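Local coordinates for cellulose-binding protein (Saccharophagus degradans, PDB 2YHG) that has no firmly established activity but probably takes part in carbohydrate metabolism, this fragment comprising a calcium-binding nucleoside hydrolase-like domain and a C-terminal domain of the longer cellulose-binding protein, at residues 28-33 and 138-143; 64-67 and 72-75; 132-137 and 154-159; 159-164 and 174-179; 193-196 and 201-204. One frame throughout, in Å; residues are numbered along the deposited sequence.

Interaction 1. Residues 28-33 and 138-143; sequences RYRVIH and VDKDDP
R30 reaches from strand 30-35 into the turn that follows helix 129-139, laying its guanidinium against D142. Its CB leads toward that turn, with CG swung opposite the carbonyl carbon (chi1 -59°). CD then passes close to the carboxylate of D142, with OD2 3.6 Å from CD. A bend at chi3 (63°) turns the rest of the chain so that the guanidinium and carboxylate planes lie 5° apart, stacked, the two side chains running past one another head to tail. NE stands 3.8 Å from OD2 of D142, a long salt bridge that works by charge alone: with OD2 far above the plane, no N-H is aimed at it. The stronger partners lie elsewhere, E60 for NE and R144 for the D142 carboxylate, and the alternating charges probably steady one another. At the tip, CB of D142 covers one face, 3.6 Å from NH1. NH1 also donates in plane to a water at 2.9 Å, and this water sits 2.8 Å from O of both V138 and K140, bridging the last helical turn to the loop. NH1 further bonds to the carbonyl of R144. NH2 comes within 4.0 Å of CB of K140 and bonds to the carbonyl of A137, which makes R30 a tie between the strand and the C-terminal end of the helix. Strand 30-35 runs between strands 58-64 and 146-150 of the parallel sheet, and helix 129-139 packs across it, with I32 set against L133, I134 and A137 beside this contact.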
# COMPACT_ATOMS: atom_id res chain seq x y z
N ARG A 28 6.62 2.21 -9.90
CA ARG A 28 5.25 2.21 -9.41
C ARG A 28 4.75 0.79 -9.33
O ARG A 28 5.06 -0.04 -10.20
CB ARG A 28 4.34 3.02 -10.33
CG ARG A 28 4.65 4.51 -10.44
CD ARG A 28 3.72 5.18 -11.45
NE ARG A 28 3.80 6.64 -11.36
CZ ARG A 28 4.45 7.43 -12.18
NH1 ARG A 28 5.20 6.92 -13.14
NH2 ARG A 28 4.34 8.74 -12.03
N TYR A 29 3.87 0.56 -8.38
CA TYR A 29 3.17 -0.70 -8.26
C TYR A 29 1.75 -0.57 -8.81
O TYR A 29 1.14 0.49 -8.80
CB TYR A 29 3.16 -1.16 -6.78
CG TYR A 29 4.56 -1.40 -6.23
CD1 TYR A 29 5.45 -2.29 -6.80
CD2 TYR A 29 5.02 -0.69 -5.14
CE1 TYR A 29 6.75 -2.46 -6.28
CE2 TYR A 29 6.26 -0.86 -4.61
CZ TYR A 29 7.12 -1.76 -5.16
OH TYR A 29 8.39 -1.93 -4.59
N ARG A 30 1.22 -1.72 -9.24
CA ARG A 30 -0.12 -1.82 -9.81
C ARG A 30 -1.08 -2.21 -8.71
O ARG A 30 -0.88 -3.24 -8.06
CB ARG A 30 -0.13 -2.89 -10.89
CG ARG A 30 0.85 -2.64 -12.05
CD ARG A 30 0.88 -3.80 -13.02
NE ARG A 30 -0.42 -3.99 -13.65
CZ ARG A 30 -0.79 -5.09 -14.28
NH1 ARG A 30 0.02 -6.17 -14.28
NH2 ARG A 30 -1.95 -5.15 -14.87
N VAL A 31 -2.17 -1.47 -8.58
CA VAL A 31 -3.11 -1.71 -7.49
C VAL A 31 -4.54 -1.53 -7.97
O VAL A 31 -4.86 -0.58 -8.70
CB VAL A 31 -2.84 -0.78 -6.29
CG1 VAL A 31 -3.74 -1.17 -5.10
CG2 VAL A 31 -1.40 -0.82 -5.86
N ILE A 32 -5.42 -2.44 -7.52
CA ILE A 32 -6.84 -2.37 -7.72
C ILE A 32 -7.46 -2.42 -6.31
O ILE A 32 -7.16 -3.34 -5.55
CB ILE A 32 -7.31 -3.59 -8.53
CG1 ILE A 32 -6.76 -3.51 -9.96
CG2 ILE A 32 -8.83 -3.72 -8.49
CD1 ILE A 32 -6.90 -4.81 -10.73
N HIS A 33 -8.38 -1.51 -6.02
CA HIS A 33 -9.08 -1.50 -4.74
C HIS A 33 -10.50 -1.95 -4.92
O HIS A 33 -11.20 -1.53 -5.84
CB HIS A 33 -9.07 -0.13 -4.11
CG HIS A 33 -7.71 0.35 -3.82
ND1 HIS A 33 -6.85 -0.38 -3.02
CD2 HIS A 33 -7.06 1.49 -4.17
CE1 HIS A 33 -5.73 0.32 -2.91
NE2 HIS A 33 -5.82 1.44 -3.60
N VAL A 138 -4.80 -8.87 -14.43
CA VAL A 138 -3.86 -9.95 -14.17
C VAL A 138 -3.36 -10.55 -15.48
O VAL A 138 -2.18 -10.90 -15.59
CB VAL A 138 -4.47 -11.02 -13.26
CG1 VAL A 138 -3.51 -12.20 -13.10
CG2 VAL A 138 -4.82 -10.40 -11.89
N ASP A 139 -4.22 -10.63 -16.49
CA ASP A 139 -3.85 -11.18 -17.77
C ASP A 139 -2.90 -10.27 -18.55
O ASP A 139 -2.25 -10.72 -19.47
CB ASP A 139 -5.08 -11.46 -18.61
CG ASP A 139 -5.88 -12.68 -18.18
OD1 ASP A 139 -5.38 -13.50 -17.42
OD2 ASP A 139 -7.00 -12.81 -18.73
N LYS A 140 -2.91 -8.96 -18.29
CA LYS A 140 -2.19 -7.99 -19.10
C LYS A 140 -0.71 -8.35 -19.17
O LYS A 140 -0.11 -8.77 -18.18
CB LYS A 140 -2.39 -6.60 -18.52
CG LYS A 140 -1.95 -5.44 -19.35
CD LYS A 140 -2.29 -4.10 -18.70
CE LYS A 140 -1.91 -2.92 -19.54
NZ LYS A 140 -2.09 -1.65 -18.81
N ASP A 141 -0.10 -8.00 -20.29
CA ASP A 141 1.31 -8.24 -20.56
C ASP A 141 2.19 -7.17 -19.93
O ASP A 141 3.10 -6.64 -20.55
CB ASP A 141 1.60 -8.38 -22.07
CG ASP A 141 1.48 -7.07 -22.79
OD1 ASP A 141 0.70 -6.19 -22.34
OD2 ASP A 141 2.15 -6.92 -23.84
N ASP A 142 1.98 -6.92 -18.65
CA ASP A 142 2.85 -6.08 -17.85
C ASP A 142 3.55 -7.03 -16.88
O ASP A 142 2.88 -7.76 -16.16
CB ASP A 142 1.94 -5.06 -17.14
CG ASP A 142 2.69 -3.99 -16.40
OD1 ASP A 142 3.73 -4.26 -15.78
OD2 ASP A 142 2.11 -2.86 -16.27
N PRO A 143 4.89 -7.01 -16.79
CA PRO A 143 5.59 -7.98 -15.93
C PRO A 143 5.36 -7.74 -14.44
O PRO A 143 5.70 -8.60 -13.62
CB PRO A 143 7.07 -7.78 -16.29
CG PRO A 143 7.13 -6.38 -16.77
CD PRO A 143 5.85 -6.22 -17.57
O HOH W 1 -0.26 -8.90 -15.34

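Interaction 2. Residues 64-67 and 72-75; sequences TTTG and STSN
T73 lays its CG2 methyl against the backbone of T65, 3.6 Å from the carbonyl O, and beside the methyl of T66, whose CG2 is 3.9 Å from CG2 of T73. This follows from its torsion: with OG1 opposite the backbone N (chi1 -167°), the methyl is wedged between N and the carbonyl carbon, facing T65, and the hydroxyl turns toward T64. There OG1 donates to a water at 2.7 Å, and the same water donates to the carbonyl O of T65 at 2.8 Å. No direct hydrogen bond crosses between the segments, so that water is their polar link. Next to it the methyl of T64 fills in, its CG2 lying 3.7 Å from OG1 of T73 and 3.5 Å from the backbone O of N75. The two segments run almost antiparallel, 170° apart end to end, but no backbone hydrogen bond joins them into a ladder. T65 and T66 have their hydroxyls turned elsewhere, to the carbonyls of Q114 and G116, and the backbone of T73 bonds to R115. The arrangement belongs to the loop that leaves the C-terminal end of a parallel strand, here 58-64, before helix 77-93. In alpha/beta domains of the nucleoside hydrolase type the metal site sits at such strand ends, and T66 has its side chain about 6 Å from that of D36, a calcium ligand.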
# COMPACT_ATOMS: atom_id res chain seq x y z
N THR A 64 -16.64 -0.78 -6.40
CA THR A 64 -17.61 -0.70 -5.32
C THR A 64 -18.27 -2.06 -5.12
O THR A 64 -18.80 -2.65 -6.05
CB THR A 64 -18.68 0.36 -5.67
OG1 THR A 64 -18.09 1.66 -5.65
CG2 THR A 64 -19.84 0.34 -4.66
N THR A 65 -18.26 -2.54 -3.87
CA THR A 65 -18.71 -3.90 -3.56
C THR A 65 -19.18 -3.95 -2.10
O THR A 65 -19.61 -2.95 -1.52
CB THR A 65 -17.61 -4.91 -3.92
OG1 THR A 65 -18.07 -6.26 -3.83
CG2 THR A 65 -16.37 -4.74 -3.13
N THR A 66 -19.18 -5.16 -1.54
CA THR A 66 -19.81 -5.48 -0.27
C THR A 66 -18.77 -5.94 0.74
O THR A 66 -17.59 -6.14 0.47
CB THR A 66 -20.83 -6.60 -0.51
OG1 THR A 66 -20.08 -7.70 -1.03
CG2 THR A 66 -21.96 -6.17 -1.46
N GLY A 67 -19.28 -6.16 1.95
CA GLY A 67 -18.58 -6.91 2.99
C GLY A 67 -19.56 -7.16 4.12
O GLY A 67 -20.75 -6.85 3.98
N SER A 72 -25.09 -5.50 0.79
CA SER A 72 -25.68 -5.23 -0.52
C SER A 72 -25.22 -3.85 -0.98
O SER A 72 -25.12 -2.93 -0.18
CB SER A 72 -27.20 -5.27 -0.40
OG SER A 72 -27.84 -5.00 -1.64
N THR A 73 -25.00 -3.72 -2.28
CA THR A 73 -24.73 -2.42 -2.86
C THR A 73 -25.30 -2.39 -4.30
O THR A 73 -25.56 -3.44 -4.87
CB THR A 73 -23.24 -2.12 -2.81
OG1 THR A 73 -23.05 -0.75 -3.10
CG2 THR A 73 -22.42 -3.01 -3.72
N SER A 74 -25.51 -1.19 -4.81
CA SER A 74 -26.22 -1.05 -6.07
C SER A 74 -25.63 -0.06 -7.06
O SER A 74 -26.02 -0.12 -8.21
CB SER A 74 -27.66 -0.70 -5.85
OG SER A 74 -27.81 0.51 -5.18
N ASN A 75 -24.79 0.87 -6.66
CA ASN A 75 -24.29 1.87 -7.59
C ASN A 75 -22.98 2.42 -7.04
O ASN A 75 -22.55 2.06 -5.94
CB ASN A 75 -25.33 2.98 -7.78
CG ASN A 75 -25.66 3.68 -6.50
OD1 ASN A 75 -24.77 4.28 -5.89
ND2 ASN A 75 -26.88 3.53 -6.01
O HOH W 2 -20.84 -0.44 -1.56

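Interaction 3. Residues 132-137 and 154-159; sequences NLIIAA and CNTIAQ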
# COMPACT_ATOMS: atom_id res chain seq x y z
N ASN A 132 -14.38 -8.94 -13.75
CA ASN A 132 -13.77 -9.01 -15.07
C ASN A 132 -12.60 -8.05 -15.19
O ASN A 132 -11.62 -8.38 -15.89
CB ASN A 132 -14.81 -8.71 -16.17
CG ASN A 132 -15.77 -9.84 -16.40
OD1 ASN A 132 -15.52 -10.99 -16.02
ND2 ASN A 132 -16.90 -9.52 -17.03
N LEU A 133 -12.67 -6.88 -14.57
CA LEU A 133 -11.57 -5.92 -14.59
C LEU A 133 -10.32 -6.54 -13.96
O LEU A 133 -9.20 -6.40 -14.47
CB LEU A 133 -12.01 -4.63 -13.88
CG LEU A 133 -10.99 -3.48 -13.77
CD1 LEU A 133 -11.70 -2.21 -13.40
CD2 LEU A 133 -9.92 -3.74 -12.68
N ILE A 134 -10.48 -7.24 -12.84
CA ILE A 134 -9.38 -7.90 -12.20
C ILE A 134 -8.77 -8.94 -13.13
O ILE A 134 -7.55 -9.04 -13.25
CB ILE A 134 -9.79 -8.48 -10.83
CG1 ILE A 134 -10.13 -7.38 -9.87
CG2 ILE A 134 -8.72 -9.40 -10.28
CD1 ILE A 134 -10.86 -7.84 -8.62
N ILE A 135 -9.60 -9.78 -13.74
CA ILE A 135 -9.08 -10.78 -14.68
C ILE A 135 -8.22 -10.11 -15.77
O ILE A 135 -7.11 -10.55 -16.07
CB ILE A 135 -10.19 -11.63 -15.30
CG1 ILE A 135 -10.93 -12.44 -14.22
CG2 ILE A 135 -9.63 -12.55 -16.38
CD1 ILE A 135 -12.12 -13.19 -14.72
N ALA A 136 -8.77 -9.05 -16.35
CA ALA A 136 -8.07 -8.40 -17.45
C ALA A 136 -6.75 -7.82 -17.00
O ALA A 136 -5.74 -7.86 -17.73
CB ALA A 136 -8.94 -7.33 -18.08
N ALA A 137 -6.71 -7.28 -15.79
CA ALA A 137 -5.46 -6.70 -15.28
C ALA A 137 -4.42 -7.77 -15.04
O ALA A 137 -3.25 -7.61 -15.41
CB ALA A 137 -5.74 -5.94 -13.99
N CYS A 154 -13.59 -9.66 0.12
CA CYS A 154 -12.74 -9.99 -1.02
C CYS A 154 -13.50 -10.68 -2.14
O CYS A 154 -12.85 -11.16 -3.10
CB CYS A 154 -11.55 -10.85 -0.62
SG CYS A 154 -10.41 -10.18 0.61
N ASN A 155 -14.84 -10.74 -2.11
CA ASN A 155 -15.51 -11.59 -3.05
C ASN A 155 -15.43 -11.17 -4.51
O ASN A 155 -15.68 -12.02 -5.38
CB ASN A 155 -16.94 -11.93 -2.64
CG ASN A 155 -17.94 -10.80 -2.82
OD1 ASN A 155 -17.60 -9.63 -3.03
ND2 ASN A 155 -19.20 -11.15 -2.75
N THR A 156 -15.10 -9.93 -4.84
CA THR A 156 -14.90 -9.58 -6.25
C THR A 156 -13.63 -10.21 -6.78
O THR A 156 -13.55 -10.64 -7.94
CB THR A 156 -14.92 -8.06 -6.47
OG1 THR A 156 -16.10 -7.48 -5.89
CG2 THR A 156 -14.89 -7.72 -7.93
N ILE A 157 -12.61 -10.30 -5.94
CA ILE A 157 -11.38 -11.01 -6.26
C ILE A 157 -11.71 -12.52 -6.37
O ILE A 157 -11.24 -13.20 -7.31
CB ILE A 157 -10.30 -10.77 -5.21
CG1 ILE A 157 -10.06 -9.28 -4.97
CG2 ILE A 157 -9.00 -11.44 -5.67
CD1 ILE A 157 -9.18 -8.96 -3.76
N ALA A 158 -12.48 -13.04 -5.43
CA ALA A 158 -12.85 -14.47 -5.47
C ALA A 158 -13.64 -14.79 -6.76
O ALA A 158 -13.40 -15.84 -7.34
CB ALA A 158 -13.61 -14.87 -4.24
N GLN A 159 -14.53 -13.91 -7.19
CA GLN A 159 -15.28 -14.19 -8.42
C GLN A 159 -14.31 -14.26 -9.62
O GLN A 159 -14.45 -15.12 -10.49
CB GLN A 159 -16.35 -13.15 -8.67
CG GLN A 159 -17.10 -13.34 -9.98
CD GLN A 159 -17.94 -14.60 -10.00
OE1 GLN A 159 -18.24 -15.17 -8.97
NE2 GLN A 159 -18.33 -15.06 -11.21
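I134 pushes the end of its side chain from helix 129-139 against T156 and I157, in the opening turns of helix 155-167. The second segment begins with C154, the N-cap residue, which is tied by a disulfide to C150 and starts the helical ladder: its carbonyl O accepts from N of A158 at 3.0 Å. N155 follows and takes no part, its amide bonded to the carbonyls of G116 and G118. T156 is the first to touch. Its methyl, CG2, lies 4.1 Å from CD1 of I134, while its carbonyl O is 3.9 Å from the same CD1. The hydroxyl of T156, opposite the carbonyl carbon (chi1 -53°), serves Q114 N and the hydroxyl of T65 instead. I157 comes next and meets I134 CD1 from a second direction, roughly at right angles to the T156 methyl: CD1 lies 4.0 Å from CA and CG1 of I157, seated against side-chain carbons and helix backbone alike. Further along, Q159 lies beyond the touching point and spends its amide on G123 and D127. I134 carries the contact alone from its side, its extended CG1-CD1 arm (chi2 166°) bridging the gap between the helices. This is helix-to-helix packing on one side of a parallel, Rossmann-like sheet, where I63 of strand 58-64 touches both I134 and T156 and closes the hydrophobic layer beneath them, as in alpha/beta domains of the nucleoside hydrolase type.

Interaction 4. Residues 159-164 and 174-179; sequences QAVWKV and DAFISK
F176 presents its ring as the broad bump of this contact, and V161 and V164, three residues apart on helix 155-167, form the hollow that takes it. The V164 methyl CG2 sits over one face of the ring, 3.8 Å from the centroid and only 14° off the ring normal, a CH-pi contact. Its second methyl, CG1, lies against the base of the aromatic side chain, 4.0 Å from CG of F176, so that the valine follows the ring from stem to rim. V161 closes the hollow from another direction: its CG2 comes at the rim of the ring, close to level with it, 4.1 Å from CE2. The torsions carry the ring into this slot, for CG lies opposite the backbone N (chi1 -173°) and the ring plane is perpendicular to the plane of CA, CB and CG. I177 supplies the second, smaller bump. Its CD1 reaches across to the other methyl of V161, 4.0 Å from CG1, the two side chains meeting at about a right angle, which spreads the V161 branches between two partners. Nothing polar crosses the interface. The segments 159-164 and 174-178 run nearly antiparallel, 158° between their directions, their axes 10.7 Å apart at closest approach, and together they make a helical hairpin with a short connection between 167 and 170. On its flanks V138 and D139 of helix 129-139 touch F176, L195 of helix 190-198 touches V161, and I177 packs on L202 just ahead of strand 203-207, while the chain continues from S178 into strand 180-185.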
# COMPACT_ATOMS: atom_id res chain seq x y z
N GLN A 159 -14.53 -13.91 -7.19
CA GLN A 159 -15.28 -14.19 -8.42
C GLN A 159 -14.31 -14.26 -9.62
O GLN A 159 -14.45 -15.12 -10.49
CB GLN A 159 -16.35 -13.15 -8.67
CG GLN A 159 -17.10 -13.34 -9.98
CD GLN A 159 -17.94 -14.60 -10.00
OE1 GLN A 159 -18.24 -15.17 -8.97
NE2 GLN A 159 -18.33 -15.06 -11.21
N ALA A 160 -13.34 -13.35 -9.67
CA ALA A 160 -12.34 -13.35 -10.74
C ALA A 160 -11.59 -14.69 -10.75
O ALA A 160 -11.45 -15.34 -11.79
CB ALA A 160 -11.37 -12.21 -10.54
N VAL A 161 -11.06 -15.08 -9.60
CA VAL A 161 -10.29 -16.33 -9.52
C VAL A 161 -11.18 -17.54 -9.81
O VAL A 161 -10.77 -18.46 -10.53
CB VAL A 161 -9.60 -16.44 -8.13
CG1 VAL A 161 -8.99 -17.83 -7.94
CG2 VAL A 161 -8.57 -15.35 -7.94
N TRP A 162 -12.40 -17.55 -9.29
CA TRP A 162 -13.33 -18.63 -9.53
C TRP A 162 -13.58 -18.79 -11.03
O TRP A 162 -13.58 -19.91 -11.56
CB TRP A 162 -14.65 -18.41 -8.78
CG TRP A 162 -15.60 -19.52 -8.97
CD1 TRP A 162 -15.67 -20.67 -8.24
CD2 TRP A 162 -16.57 -19.65 -10.00
NE1 TRP A 162 -16.61 -21.51 -8.76
CE2 TRP A 162 -17.19 -20.91 -9.84
CE3 TRP A 162 -16.97 -18.83 -11.05
CZ2 TRP A 162 -18.16 -21.38 -10.71
CZ3 TRP A 162 -17.93 -19.32 -11.92
CH2 TRP A 162 -18.48 -20.59 -11.76
N LYS A 163 -13.79 -17.68 -11.72
CA LYS A 163 -14.06 -17.76 -13.14
C LYS A 163 -12.84 -18.32 -13.89
O LYS A 163 -12.99 -19.16 -14.78
CB LYS A 163 -14.44 -16.38 -13.70
CG LYS A 163 -14.59 -16.38 -15.25
CD LYS A 163 -15.05 -15.04 -15.73
CE LYS A 163 -15.29 -15.02 -17.21
NZ LYS A 163 -15.80 -13.67 -17.60
N VAL A 164 -11.64 -17.87 -13.56
CA VAL A 164 -10.43 -18.39 -14.18
C VAL A 164 -10.29 -19.90 -13.90
O VAL A 164 -10.05 -20.70 -14.83
CB VAL A 164 -9.21 -17.59 -13.70
CG1 VAL A 164 -7.91 -18.25 -14.13
CG2 VAL A 164 -9.27 -16.18 -14.20
N ASP A 174 -2.54 -21.43 -12.40
CA ASP A 174 -1.36 -21.20 -11.59
C ASP A 174 -0.65 -19.94 -12.02
O ASP A 174 -0.12 -19.19 -11.20
CB ASP A 174 -0.42 -22.41 -11.66
CG ASP A 174 -0.96 -23.63 -10.93
OD1 ASP A 174 -1.71 -23.48 -9.95
OD2 ASP A 174 -0.57 -24.76 -11.31
N ALA A 175 -0.59 -19.71 -13.32
CA ALA A 175 0.06 -18.51 -13.82
C ALA A 175 -0.67 -17.24 -13.37
O ALA A 175 -0.05 -16.26 -12.98
CB ALA A 175 0.16 -18.55 -15.35
N PHE A 176 -1.99 -17.28 -13.45
CA PHE A 176 -2.86 -16.19 -13.00
C PHE A 176 -2.57 -15.87 -11.52
O PHE A 176 -2.26 -14.72 -11.16
CB PHE A 176 -4.32 -16.59 -13.21
CG PHE A 176 -5.31 -15.49 -12.95
CD1 PHE A 176 -5.69 -14.63 -13.96
CD2 PHE A 176 -5.84 -15.32 -11.67
CE1 PHE A 176 -6.61 -13.64 -13.73
CE2 PHE A 176 -6.75 -14.30 -11.44
CZ PHE A 176 -7.11 -13.44 -12.46
N ILE A 177 -2.59 -16.89 -10.68
CA ILE A 177 -2.34 -16.72 -9.25
C ILE A 177 -0.97 -16.14 -8.98
O ILE A 177 -0.80 -15.31 -8.09
CB ILE A 177 -2.56 -18.05 -8.50
CG1 ILE A 177 -4.03 -18.47 -8.53
CG2 ILE A 177 -1.97 -18.00 -7.09
CD1 ILE A 177 -4.98 -17.60 -7.66
N SER A 178 0.01 -16.55 -9.77
CA SER A 178 1.37 -16.09 -9.54
C SER A 178 1.56 -14.59 -9.75
O SER A 178 2.51 -14.00 -9.23
CB SER A 178 2.35 -16.85 -10.44
OG SER A 178 2.34 -16.40 -11.78
N LYS A 179 0.66 -13.98 -10.53
CA LYS A 179 0.75 -12.58 -10.85
C LYS A 179 -0.14 -11.67 -9.97
O LYS A 179 -0.08 -10.47 -10.10
CB LYS A 179 0.35 -12.38 -12.30
CG LYS A 179 1.34 -13.00 -13.26
CD LYS A 179 0.97 -12.86 -14.70
CE LYS A 179 -0.32 -13.58 -15.00
NZ LYS A 179 -0.60 -13.66 -16.46

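Interaction 5. Residues 193-196 and 201-204; sequences TWLA and NLIY
A196, on a turn of helix 190-198, comes within 6.6 Å of Y204, CA to CA, where the chain has turned back into strand 203-207. The backbones make no hydrogen bond to each other here, and the approach is bridged by side chains. Y204 swings its ring toward the helix with CG opposite the backbone N (chi1 -171°), and the methyl of A196 sits squarely over the centre of one face: CB lies 4.2 Å from the centroid, 12° off the normal, a CH-pi contact. CB of L195 approaches the same ring obliquely, 4.2 Å from CE2. This is the helix-to-following-strand packing of a beta-alpha-beta crossover, strand 180-185 to helix 190-198 to strand 203-207, the last of the six parallel strands, whose Y204 also bonds by its backbone to Y297. L202, just ahead of that strand, adds a second apolar touch, its CD2 lying 4.3 Å from CB of L195. At the far end of the ring OH of Y204 reaches toward the start of the segment, 4.1 Å from N of T193, but its hydrogen bond is to D184 on the neighbouring strand. T193 in turn bonds its hydroxyl to D288 and R206.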
# COMPACT_ATOMS: atom_id res chain seq x y z
N THR A 193 -11.19 -15.81 2.83
CA THR A 193 -10.78 -17.07 3.45
C THR A 193 -10.80 -18.21 2.43
O THR A 193 -9.86 -19.02 2.38
CB THR A 193 -11.64 -17.39 4.67
OG1 THR A 193 -11.85 -16.16 5.39
CG2 THR A 193 -10.95 -18.41 5.51
N TRP A 194 -11.84 -18.25 1.59
CA TRP A 194 -11.91 -19.24 0.52
C TRP A 194 -10.68 -19.14 -0.39
O TRP A 194 -10.08 -20.16 -0.76
CB TRP A 194 -13.19 -19.04 -0.27
CG TRP A 194 -13.36 -19.98 -1.41
CD1 TRP A 194 -13.92 -21.24 -1.39
CD2 TRP A 194 -13.02 -19.73 -2.77
NE1 TRP A 194 -13.91 -21.80 -2.63
CE2 TRP A 194 -13.36 -20.89 -3.51
CE3 TRP A 194 -12.55 -18.62 -3.45
CZ2 TRP A 194 -13.19 -20.98 -4.89
CZ3 TRP A 194 -12.41 -18.69 -4.84
CH2 TRP A 194 -12.72 -19.87 -5.54
N LEU A 195 -10.27 -17.90 -0.71
CA LEU A 195 -9.07 -17.73 -1.52
C LEU A 195 -7.83 -18.27 -0.85
O LEU A 195 -7.03 -18.99 -1.47
CB LEU A 195 -8.84 -16.24 -1.85
CG LEU A 195 -9.75 -15.64 -2.93
CD1 LEU A 195 -9.68 -14.13 -2.90
CD2 LEU A 195 -9.37 -16.18 -4.30
N ALA A 196 -7.60 -17.91 0.41
CA ALA A 196 -6.38 -18.33 1.11
C ALA A 196 -6.33 -19.84 1.25
O ALA A 196 -5.25 -20.43 1.14
CB ALA A 196 -6.31 -17.65 2.47
N ASN A 201 -0.73 -20.81 -2.90
CA ASN A 201 0.38 -20.09 -3.51
C ASN A 201 0.10 -18.63 -3.78
O ASN A 201 0.98 -17.91 -4.22
CB ASN A 201 0.84 -20.74 -4.82
CG ASN A 201 1.36 -22.16 -4.63
OD1 ASN A 201 2.03 -22.42 -3.52
ND2 ASN A 201 1.16 -23.00 -5.51
N LEU A 202 -1.11 -18.17 -3.54
CA LEU A 202 -1.45 -16.76 -3.65
C LEU A 202 -0.88 -16.00 -2.46
O LEU A 202 -1.19 -16.34 -1.32
CB LEU A 202 -2.96 -16.62 -3.68
CG LEU A 202 -3.54 -15.22 -3.71
CD1 LEU A 202 -3.07 -14.42 -4.92
CD2 LEU A 202 -5.04 -15.30 -3.64
N ILE A 203 -0.08 -14.96 -2.69
CA ILE A 203 0.37 -14.10 -1.61
C ILE A 203 -0.84 -13.36 -1.06
O ILE A 203 -1.51 -12.64 -1.79
CB ILE A 203 1.45 -13.10 -2.10
CG1 ILE A 203 2.71 -13.87 -2.52
CG2 ILE A 203 1.76 -12.08 -1.02
CD1 ILE A 203 3.72 -13.01 -3.26
N TYR A 204 -1.12 -13.56 0.21
CA TYR A 204 -2.38 -13.11 0.84
C TYR A 204 -2.05 -12.58 2.23
O TYR A 204 -1.56 -13.32 3.07
CB TYR A 204 -3.38 -14.28 0.92
CG TYR A 204 -4.75 -13.87 1.35
CD1 TYR A 204 -5.01 -13.42 2.63
CD2 TYR A 204 -5.81 -13.95 0.47
CE1 TYR A 204 -6.27 -13.00 3.00
CE2 TYR A 204 -7.07 -13.53 0.83
CZ TYR A 204 -7.31 -13.06 2.09
OH TYR A 204 -8.59 -12.67 2.42

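In the fold
From the N terminus, strand 30-35 opens the loop that interaction 1 closes 105 residues later, joining the strand to the end of helix 129-139. Interaction 2 lies wholly within that loop and closes a short loop after strand 58-64. Interaction 3 begins on helix 129-139 before interaction 1 has closed, so the two cross, and it ties that helix to helix 155-167. Interactions 4 and 5 then follow in series: 4 folds helices 155-167 and 170-178 together, sharing Q159 with 3, and 5 closes a short loop from helix 190-198 to strand 203-207. Interaction 3 touches 1, 4 and 5, and 4 touches 1 and 5, giving one continuous body that 2 joins through T65 and T156.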